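Local coordinates for calcineurin-like phosphoesterase domain-containing protein (Aquifex aeolicus, PDB 1XM7) that is of unknown function but is probably a hydrolase of the calcineurin-like phosphoesterase kind, at residues S8-Y13 with I31-N36; P22-K27 with V148-E153; I120-R123 with R127-M130. All blocks are in the same frame, centred on the assembly; numbering follows the deposited sequence.

Contact 1: residues S8-Y13 with I31-N36; sequences SDTHFY and IVILTN
Where the loop that follows strand 4-7 passes helix 29-38, the closest pair of CA atoms belongs to T10 and I33, 7.6 Å apart, and both residues direct their CB toward the other segment. The loop carries D9 and H11, the Asp-x-His signature of calcineurin-like phosphoesterases, whose counterparts in characterised relatives are metal ligands. The helix belongs to the beta-alpha-beta crossover from strand 4-7 to its parallel neighbour 46-49. The join is buried, and its side-chain contacts are apolar. I33 supplies two branches: CG1 stands beside the backbone N (chi1 -74°) and runs on extended, so that CD1 reaches T10 and lies 4.1 Å from T10 CG2, whereas CG2 meets F12 CZ at 4.0 Å. The ring of F12 arrives obliquely, its CZ 3.7 Å from L34 CD2. One face of this ring is covered by T10 CB, 3.8 Å above its plane and toward the rim, so T10 is packed by the phenyl group and by I33 together. Farther out, W67 and I66 of helix 63-69 receive F12 and L34 respectively, and Y176 touches I33. The hydroxyl end of T10 is occupied away from the helix, where OG1 bonds with F53 O and H49 NE2. R25 hydrogen-bonds the carbonyls of D9 and T10 through its guanidinium; D9 OD1, which also accepts a bond from S8 OG, takes the amide of H147. On the helix, I31 O is gripped twice by T35 from opposite faces of the carbonyl plane, by N at 2.9 Å and by OG1 at 2.7 Å.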
loop_
_atom_site.group_PDB
_atom_site.type_symbol
_atom_site.label_atom_id
_atom_site.label_comp_id
_atom_site.label_asym_id
_atom_site.label_seq_id
_atom_site.Cartn_x
_atom_site.Cartn_y
_atom_site.Cartn_z
ATOM N N SER A 8 -0.479 -0.905 2.454
ATOM C CA SER A 8 -1.370 0.103 1.907
ATOM C C SER A 8 -2.771 0.008 2.477
ATOM O O SER A 8 -3.131 -0.984 3.103
ATOM C CB SER A 8 -1.434 -0.008 0.387
ATOM O OG SER A 8 -2.060 -1.214 0.023
ATOM N N ASP A 9 -3.554 1.055 2.250
ATOM C CA ASP A 9 -4.929 1.119 2.721
ATOM C C ASP A 9 -5.016 0.981 4.227
ATOM O O ASP A 9 -5.848 0.233 4.743
ATOM C CB ASP A 9 -5.765 0.031 2.058
ATOM C CG ASP A 9 -5.652 0.065 0.562
ATOM O OD1 ASP A 9 -4.737 -0.578 0.015
ATOM O OD2 ASP A 9 -6.459 0.760 -0.074
ATOM N N THR A 10 -4.159 1.719 4.927
ATOM C CA THR A 10 -4.135 1.681 6.378
ATOM C C THR A 10 -5.368 2.352 6.985
ATOM O O THR A 10 -5.836 1.959 8.063
ATOM C CB THR A 10 -2.858 2.336 6.897
ATOM O OG1 THR A 10 -2.627 3.553 6.187
ATOM C CG2 THR A 10 -1.677 1.414 6.677
ATOM N N HIS A 11 -5.901 3.348 6.279
ATOM C CA HIS A 11 -7.088 4.062 6.729
ATOM C C HIS A 11 -7.014 4.484 8.193
ATOM O O HIS A 11 -7.986 4.331 8.941
ATOM C CB HIS A 11 -8.341 3.201 6.526
ATOM C CG HIS A 11 -8.875 3.211 5.124
ATOM N ND1 HIS A 11 -8.335 2.447 4.111
ATOM C CD2 HIS A 11 -9.904 3.896 4.569
ATOM C CE1 HIS A 11 -9.007 2.661 2.993
ATOM N NE2 HIS A 11 -9.964 3.536 3.245
ATOM N N PHE A 12 -5.865 5.005 8.609
ATOM C CA PHE A 12 -5.716 5.448 9.985
ATOM C C PHE A 12 -6.829 6.428 10.301
ATOM O O PHE A 12 -7.094 7.340 9.530
ATOM C CB PHE A 12 -4.369 6.136 10.200
ATOM C CG PHE A 12 -3.197 5.203 10.183
ATOM C CD1 PHE A 12 -3.122 4.141 11.078
ATOM C CD2 PHE A 12 -2.139 5.415 9.306
ATOM C CE1 PHE A 12 -2.007 3.305 11.105
ATOM C CE2 PHE A 12 -1.018 4.586 9.324
ATOM C CZ PHE A 12 -0.951 3.531 10.226
ATOM N N TYR A 13 -7.485 6.217 11.436
ATOM C CA TYR A 13 -8.563 7.084 11.888
ATOM C C TYR A 13 -9.871 6.937 11.140
ATOM O O TYR A 13 -10.814 7.684 11.397
ATOM C CB TYR A 13 -8.117 8.546 11.862
ATOM C CG TYR A 13 -7.128 8.893 12.953
ATOM C CD1 TYR A 13 -5.811 9.238 12.652
ATOM C CD2 TYR A 13 -7.513 8.882 14.290
ATOM C CE1 TYR A 13 -4.907 9.566 13.658
ATOM C CE2 TYR A 13 -6.618 9.206 15.302
ATOM C CZ TYR A 13 -5.324 9.544 14.979
ATOM O OH TYR A 13 -4.447 9.838 15.988
ATOM N N ILE A 31 -3.362 0.535 16.055
ATOM C CA ILE A 31 -2.333 0.048 16.962
ATOM C C ILE A 31 -1.736 -1.256 16.451
ATOM O O ILE A 31 -0.532 -1.480 16.566
ATOM C CB ILE A 31 -2.900 -0.186 18.395
ATOM C CG1 ILE A 31 -2.313 0.825 19.378
ATOM C CG2 ILE A 31 -2.529 -1.581 18.897
ATOM C CD1 ILE A 31 -2.523 2.252 18.993
ATOM N N VAL A 32 -2.571 -2.123 15.897
ATOM C CA VAL A 32 -2.080 -3.394 15.391
ATOM C C VAL A 32 -1.156 -3.198 14.206
ATOM O O VAL A 32 -0.108 -3.833 14.120
ATOM C CB VAL A 32 -3.235 -4.301 14.976
ATOM C CG1 VAL A 32 -2.707 -5.506 14.210
ATOM C CG2 VAL A 32 -4.003 -4.738 16.218
ATOM N N ILE A 33 -1.545 -2.317 13.293
ATOM C CA ILE A 33 -0.730 -2.030 12.114
ATOM C C ILE A 33 0.609 -1.429 12.526
ATOM O O ILE A 33 1.663 -1.889 12.095
ATOM C CB ILE A 33 -1.434 -1.024 11.166
ATOM C CG1 ILE A 33 -2.590 -1.708 10.425
ATOM C CG2 ILE A 33 -0.415 -0.434 10.191
ATOM C CD1 ILE A 33 -3.487 -0.738 9.650
ATOM N N LEU A 34 0.552 -0.386 13.347
ATOM C CA LEU A 34 1.754 0.290 13.829
ATOM C C LEU A 34 2.672 -0.661 14.593
ATOM O O LEU A 34 3.893 -0.521 14.567
ATOM C CB LEU A 34 1.364 1.461 14.730
ATOM C CG LEU A 34 0.617 2.592 14.010
ATOM C CD1 LEU A 34 0.152 3.637 15.023
ATOM C CD2 LEU A 34 1.533 3.216 12.957
ATOM N N THR A 35 2.069 -1.629 15.271
ATOM C CA THR A 35 2.824 -2.601 16.027
ATOM C C THR A 35 3.612 -3.483 15.080
ATOM O O THR A 35 4.824 -3.637 15.234
ATOM C CB THR A 35 1.893 -3.468 16.883
ATOM O OG1 THR A 35 1.384 -2.681 17.965
ATOM C CG2 THR A 35 2.638 -4.667 17.445
ATOM N N ASN A 36 2.930 -4.043 14.084
ATOM C CA ASN A 36 3.579 -4.926 13.112
ATOM C C ASN A 36 4.669 -4.253 12.299
ATOM O O ASN A 36 5.544 -4.922 11.749
ATOM C CB ASN A 36 2.536 -5.538 12.179
ATOM C CG ASN A 36 1.708 -6.620 12.865
ATOM O OD1 ASN A 36 0.550 -6.851 12.511
ATOM N ND2 ASN A 36 2.304 -7.297 13.846
#

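Contact 2: residues P22-K27 with V148-E153; sequences PEVRFK and VHWNRE
The indole of W150 lies between V24 CG1 on one face and the backbone N of R152 on the other, both offset toward the rim. The methyl makes a CH-pi contact with the five-membered ring, 3.6 Å from its centroid and 26° off the normal. It gets there because CG1 stands beside the backbone N of V24 (chi1 -76°), while CG2 meets W150 CB at 4.0 Å. E23 crosses the six-membered ring obliquely, its chain bent at chi2, with OE2 3.8 Å from W150 CH2, although the modelled fit of its inner carbons to the ring is doubtful. Segment 148-153 begins within the Gly-His-x-His signature of the metallophosphoesterase fold, whose last histidine is H149. W173 meets the indole at about 45°, and E172 accepts a bond from W150 N. A serine in place of W150 would probably leave V24 CG1 without its aromatic face and open a gap between the two loops. No ion pair spans the contact: E23 OE1 stays 5.3 Å from R152 NE, so any attraction is probably mild, and R152 NH1 instead forms a salt bridge with E153 OE1 at 3.1 Å.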
loop_
_atom_site.group_PDB
_atom_site.type_symbol
_atom_site.label_atom_id
_atom_site.label_comp_id
_atom_site.label_asym_id
_atom_site.label_seq_id
_atom_site.Cartn_x
_atom_site.Cartn_y
_atom_site.Cartn_z
ATOM N N PRO A 22 -16.837 -5.064 8.573
ATOM C CA PRO A 22 -16.998 -5.716 9.872
ATOM C C PRO A 22 -16.153 -6.956 9.895
ATOM O O PRO A 22 -15.499 -7.275 10.886
ATOM C CB PRO A 22 -18.482 -6.056 9.909
ATOM C CG PRO A 22 -19.096 -5.130 8.902
ATOM C CD PRO A 22 -18.092 -5.145 7.810
ATOM N N GLU A 23 -16.188 -7.648 8.770
ATOM C CA GLU A 23 -15.445 -8.874 8.584
ATOM C C GLU A 23 -13.991 -8.785 9.051
ATOM O O GLU A 23 -13.575 -9.531 9.933
ATOM C CB GLU A 23 -15.482 -9.253 7.107
ATOM C CG GLU A 23 -16.837 -9.746 6.594
ATOM C CD GLU A 23 -17.109 -11.198 6.981
ATOM O OE1 GLU A 23 -18.023 -11.816 6.380
ATOM O OE2 GLU A 23 -16.409 -11.721 7.888
ATOM N N VAL A 24 -13.228 -7.868 8.466
ATOM C CA VAL A 24 -11.817 -7.720 8.800
ATOM C C VAL A 24 -11.420 -6.608 9.759
ATOM O O VAL A 24 -10.560 -6.805 10.610
ATOM C CB VAL A 24 -10.990 -7.540 7.535
ATOM C CG1 VAL A 24 -10.845 -8.862 6.836
ATOM C CG2 VAL A 24 -11.668 -6.535 6.620
ATOM N N ARG A 25 -12.021 -5.437 9.605
ATOM C CA ARG A 25 -11.698 -4.301 10.459
ATOM C C ARG A 25 -12.327 -4.432 11.846
ATOM O O ARG A 25 -13.465 -4.882 12.001
ATOM C CB ARG A 25 -12.147 -2.996 9.795
ATOM C CG ARG A 25 -11.473 -2.712 8.456
ATOM C CD ARG A 25 -10.044 -2.194 8.602
ATOM N NE ARG A 25 -9.422 -1.968 7.295
ATOM C CZ ARG A 25 -8.340 -1.220 7.080
ATOM N NH1 ARG A 25 -7.729 -0.604 8.083
ATOM N NH2 ARG A 25 -7.869 -1.087 5.846
ATOM N N PHE A 26 -11.568 -4.004 12.847
ATOM C CA PHE A 26 -11.970 -4.087 14.242
ATOM C C PHE A 26 -11.392 -2.894 14.978
ATOM O O PHE A 26 -10.391 -2.327 14.547
ATOM C CB PHE A 26 -11.364 -5.343 14.825
ATOM C CG PHE A 26 -9.879 -5.415 14.625
ATOM C CD1 PHE A 26 -9.010 -4.746 15.490
ATOM C CD2 PHE A 26 -9.344 -6.102 13.535
ATOM C CE1 PHE A 26 -7.629 -4.759 15.269
ATOM C CE2 PHE A 26 -7.954 -6.121 13.304
ATOM C CZ PHE A 26 -7.100 -5.449 14.173
ATOM N N LYS A 27 -11.998 -2.535 16.103
ATOM C CA LYS A 27 -11.512 -1.412 16.891
ATOM C C LYS A 27 -10.050 -1.623 17.325
ATOM O O LYS A 27 -9.667 -2.705 17.766
ATOM C CB LYS A 27 -12.401 -1.206 18.115
ATOM C CG LYS A 27 -12.020 0.021 18.925
ATOM C CD LYS A 27 -13.053 0.355 19.995
ATOM C CE LYS A 27 -12.716 1.682 20.675
ATOM N NZ LYS A 27 -12.426 2.781 19.689
ATOM N N VAL A 148 -7.824 -2.808 -3.395
ATOM C CA VAL A 148 -8.857 -3.850 -3.271
ATOM C C VAL A 148 -8.934 -4.463 -1.874
ATOM O O VAL A 148 -8.017 -5.158 -1.436
ATOM C CB VAL A 148 -8.645 -4.989 -4.283
ATOM C CG1 VAL A 148 -9.848 -5.924 -4.254
ATOM C CG2 VAL A 148 -8.440 -4.413 -5.681
ATOM N N HIS A 149 -10.043 -4.218 -1.185
ATOM C CA HIS A 149 -10.225 -4.720 0.171
ATOM C C HIS A 149 -10.568 -6.189 0.266
ATOM O O HIS A 149 -10.881 -6.850 -0.719
ATOM C CB HIS A 149 -11.304 -3.920 0.902
ATOM C CG HIS A 149 -11.037 -2.448 0.942
ATOM N ND1 HIS A 149 -9.803 -1.923 1.260
ATOM C CD2 HIS A 149 -11.843 -1.387 0.697
ATOM C CE1 HIS A 149 -9.860 -0.605 1.207
ATOM N NE2 HIS A 149 -11.088 -0.254 0.867
ATOM N N TRP A 150 -10.506 -6.683 1.492
ATOM C CA TRP A 150 -10.807 -8.064 1.773
ATOM C C TRP A 150 -12.266 -8.353 1.452
ATOM O O TRP A 150 -13.137 -7.509 1.657
ATOM C CB TRP A 150 -10.546 -8.356 3.254
ATOM C CG TRP A 150 -10.883 -9.763 3.652
ATOM C CD1 TRP A 150 -10.041 -10.847 3.655
ATOM C CD2 TRP A 150 -12.182 -10.264 4.004
ATOM N NE1 TRP A 150 -10.741 -11.989 3.978
ATOM C CE2 TRP A 150 -12.055 -11.660 4.195
ATOM C CE3 TRP A 150 -13.444 -9.670 4.164
ATOM C CZ2 TRP A 150 -13.146 -12.471 4.541
ATOM C CZ3 TRP A 150 -14.526 -10.478 4.504
ATOM C CH2 TRP A 150 -14.370 -11.863 4.688
ATOM N N ASN A 151 -12.519 -9.546 0.929
ATOM C CA ASN A 151 -13.868 -9.999 0.622
ATOM C C ASN A 151 -13.836 -11.469 0.984
ATOM O O ASN A 151 -12.762 -12.066 1.063
ATOM C CB ASN A 151 -14.214 -9.792 -0.859
ATOM C CG ASN A 151 -13.258 -10.497 -1.792
ATOM O OD1 ASN A 151 -12.741 -9.903 -2.743
ATOM N ND2 ASN A 151 -13.021 -11.776 -1.535
ATOM N N ARG A 152 -15.003 -12.053 1.208
ATOM C CA ARG A 152 -15.084 -13.454 1.604
ATOM C C ARG A 152 -14.720 -14.493 0.538
ATOM O O ARG A 152 -14.910 -15.686 0.765
ATOM C CB ARG A 152 -16.482 -13.751 2.158
ATOM C CG ARG A 152 -17.328 -12.503 2.391
ATOM C CD ARG A 152 -17.867 -11.975 1.067
ATOM N NE ARG A 152 -18.526 -10.673 1.178
ATOM C CZ ARG A 152 -19.437 -10.223 0.313
ATOM N NH1 ARG A 152 -19.802 -10.974 -0.725
ATOM N NH2 ARG A 152 -19.985 -9.019 0.482
ATOM N N GLU A 153 -14.193 -14.060 -0.609
ATOM C CA GLU A 153 -13.815 -15.002 -1.668
ATOM C C GLU A 153 -12.352 -14.946 -2.127
ATOM O O GLU A 153 -11.615 -15.906 -1.945
ATOM C CB GLU A 153 -14.720 -14.834 -2.889
ATOM C CG GLU A 153 -15.661 -13.648 -2.831
ATOM C CD GLU A 153 -16.791 -13.849 -1.841
ATOM O OE1 GLU A 153 -17.672 -12.965 -1.748
ATOM O OE2 GLU A 153 -16.799 -14.896 -1.158
#

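Contact 3: residues I120-R123 with R127-M130; sequences ITER and RQEM
E122 OE2 has the amide end of Q128 close by across the contact and K117 NZ as a long, weak ion-pair partner, on a partly exposed carboxylate. The two residues flank the start of helix 125-137, the helix of the beta-alpha-beta crossover that joins strand 107-112 to its parallel neighbour 142-145. E122 sits at the centre of an inverse gamma turn in the incoming loop, closed by a weak bond of 3.0 Å from R123 N to T121 O. The CA atoms of E122 and Q128 are 8.2 Å apart, and their side chains meet between them. Q128 points its CB toward the loop and continues extended (chi2 174°), delivering its amide to the flank of the glutamate chain. There the nitrogen position, Q128 NE2, is modelled 3.7 Å from E122 CB, although the two ends of this amide are probably interchanged. E122, with CG beside its backbone N (chi1 -86°), lays its chain across the end of the glutamine at about a right angle. The carboxylate and amide planes are nevertheless only 23° apart, not far from parallel. Burial is uneven: Q128 is enclosed and also touches D118, whereas E122 keeps part of its surface toward solvent, where water would probably share the stabilisation of its negative charge. D118 OD1 accepts the N-H of I120 and, weakly, that of T121, while on the helix R127 NH1 bonds with Y114 OH. Within the helix, M130 N makes a weak bond of 3.2 Å to R127 O, one turn along the face beside Q128. E122 CG lies against the end of the glutamine, 3.6 Å from the amide carbon Q128 CD.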
loop_
_atom_site.group_PDB
_atom_site.type_symbol
_atom_site.label_atom_id
_atom_site.label_comp_id
_atom_site.label_asym_id
_atom_site.label_seq_id
_atom_site.Cartn_x
_atom_site.Cartn_y
_atom_site.Cartn_z
ATOM N N ILE A 120 -13.760 -7.043 -8.052
ATOM C CA ILE A 120 -15.108 -6.864 -7.526
ATOM C C ILE A 120 -15.800 -5.711 -8.225
ATOM O O ILE A 120 -16.646 -5.915 -9.094
ATOM C CB ILE A 120 -15.079 -6.587 -6.003
ATOM C CG1 ILE A 120 -14.374 -7.738 -5.273
ATOM C CG2 ILE A 120 -16.497 -6.419 -5.479
ATOM C CD1 ILE A 120 -13.751 -7.339 -3.913
ATOM N N THR A 121 -15.426 -4.498 -7.847
ATOM C CA THR A 121 -16.011 -3.314 -8.438
ATOM C C THR A 121 -14.959 -2.373 -8.985
ATOM O O THR A 121 -14.118 -1.864 -8.241
ATOM C CB THR A 121 -16.860 -2.565 -7.418
ATOM O OG1 THR A 121 -18.056 -3.315 -7.168
ATOM C CG2 THR A 121 -17.214 -1.170 -7.933
ATOM N N GLU A 122 -15.017 -2.142 -10.291
ATOM C CA GLU A 122 -14.074 -1.253 -10.947
ATOM C C GLU A 122 -14.545 0.184 -10.853
ATOM O O GLU A 122 -15.160 0.716 -11.770
ATOM C CB GLU A 122 -13.894 -1.677 -12.400
ATOM C CG GLU A 122 -12.827 -2.747 -12.538
ATOM C CD GLU A 122 -12.993 -3.594 -13.771
ATOM O OE1 GLU A 122 -13.741 -4.596 -13.700
ATOM O OE2 GLU A 122 -12.381 -3.247 -14.808
ATOM N N ARG A 123 -14.242 0.798 -9.715
ATOM C CA ARG A 123 -14.628 2.169 -9.427
ATOM C C ARG A 123 -13.804 3.205 -10.167
ATOM O O ARG A 123 -14.278 4.304 -10.435
ATOM C CB ARG A 123 -14.508 2.431 -7.927
ATOM C CG ARG A 123 -15.627 1.851 -7.069
ATOM C CD ARG A 123 -15.263 2.008 -5.606
ATOM N NE ARG A 123 -14.140 1.134 -5.276
ATOM C CZ ARG A 123 -13.437 1.187 -4.146
ATOM N NH1 ARG A 123 -13.732 2.088 -3.214
ATOM N NH2 ARG A 123 -12.443 0.324 -3.941
ATOM N N ARG A 127 -8.033 4.868 -14.112
ATOM C CA ARG A 127 -6.767 4.732 -13.395
ATOM C C ARG A 127 -6.217 3.303 -13.517
ATOM O O ARG A 127 -4.999 3.095 -13.598
ATOM C CB ARG A 127 -6.955 5.165 -11.931
ATOM C CG ARG A 127 -7.469 6.594 -11.840
ATOM C CD ARG A 127 -7.797 7.058 -10.430
ATOM N NE ARG A 127 -8.644 8.252 -10.475
ATOM C CZ ARG A 127 -9.109 8.886 -9.405
ATOM N NH1 ARG A 127 -8.812 8.451 -8.192
ATOM N NH2 ARG A 127 -9.895 9.940 -9.546
ATOM N N GLN A 128 -7.116 2.325 -13.550
ATOM C CA GLN A 128 -6.699 0.942 -13.707
ATOM C C GLN A 128 -6.020 0.802 -15.069
ATOM O O GLN A 128 -4.990 0.147 -15.199
ATOM C CB GLN A 128 -7.906 0.016 -13.648
ATOM C CG GLN A 128 -8.420 -0.255 -12.258
ATOM C CD GLN A 128 -9.694 -1.065 -12.291
ATOM O OE1 GLN A 128 -9.963 -1.758 -13.268
ATOM N NE2 GLN A 128 -10.482 -0.989 -11.224
ATOM N N GLU A 129 -6.600 1.425 -16.084
ATOM C CA GLU A 129 -6.037 1.365 -17.428
ATOM C C GLU A 129 -4.659 2.009 -17.519
ATOM O O GLU A 129 -3.808 1.571 -18.284
ATOM C CB GLU A 129 -6.984 2.037 -18.417
ATOM C CG GLU A 129 -6.344 2.396 -19.737
ATOM C CD GLU A 129 -7.262 3.240 -20.607
ATOM O OE1 GLU A 129 -7.970 4.118 -20.061
ATOM O OE2 GLU A 129 -7.258 3.036 -21.842
ATOM N N MET A 130 -4.439 3.060 -16.747
ATOM C CA MET A 130 -3.154 3.738 -16.773
ATOM C C MET A 130 -2.081 2.815 -16.208
ATOM O O MET A 130 -0.976 2.724 -16.744
ATOM C CB MET A 130 -3.238 5.032 -15.965
ATOM C CG MET A 130 -4.202 6.071 -16.556
ATOM S SD MET A 130 -3.710 6.609 -18.209
ATOM C CE MET A 130 -3.621 8.259 -17.927
#

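Contact 1 is the buried member of the three, an apolar join of loop 8-13 to helix 29-38, whereas contact 2 lies at the surface and contact 3 is partly buried. Contacts 1 and 2 are directly coupled: R25 of 22-27 bonds D9 O and T10 O, F26 packs on V32, and H11 approaches H149, bringing two signature loops of the family together. Contact 2 relies on an aromatic face, contact 3 on a carboxylate beside an amide. Contact 3 touches contact 2 through I120, which packs against V148, but its nearest atoms stay about 7 Å from contact 1, on the opposite side of the chain's centre.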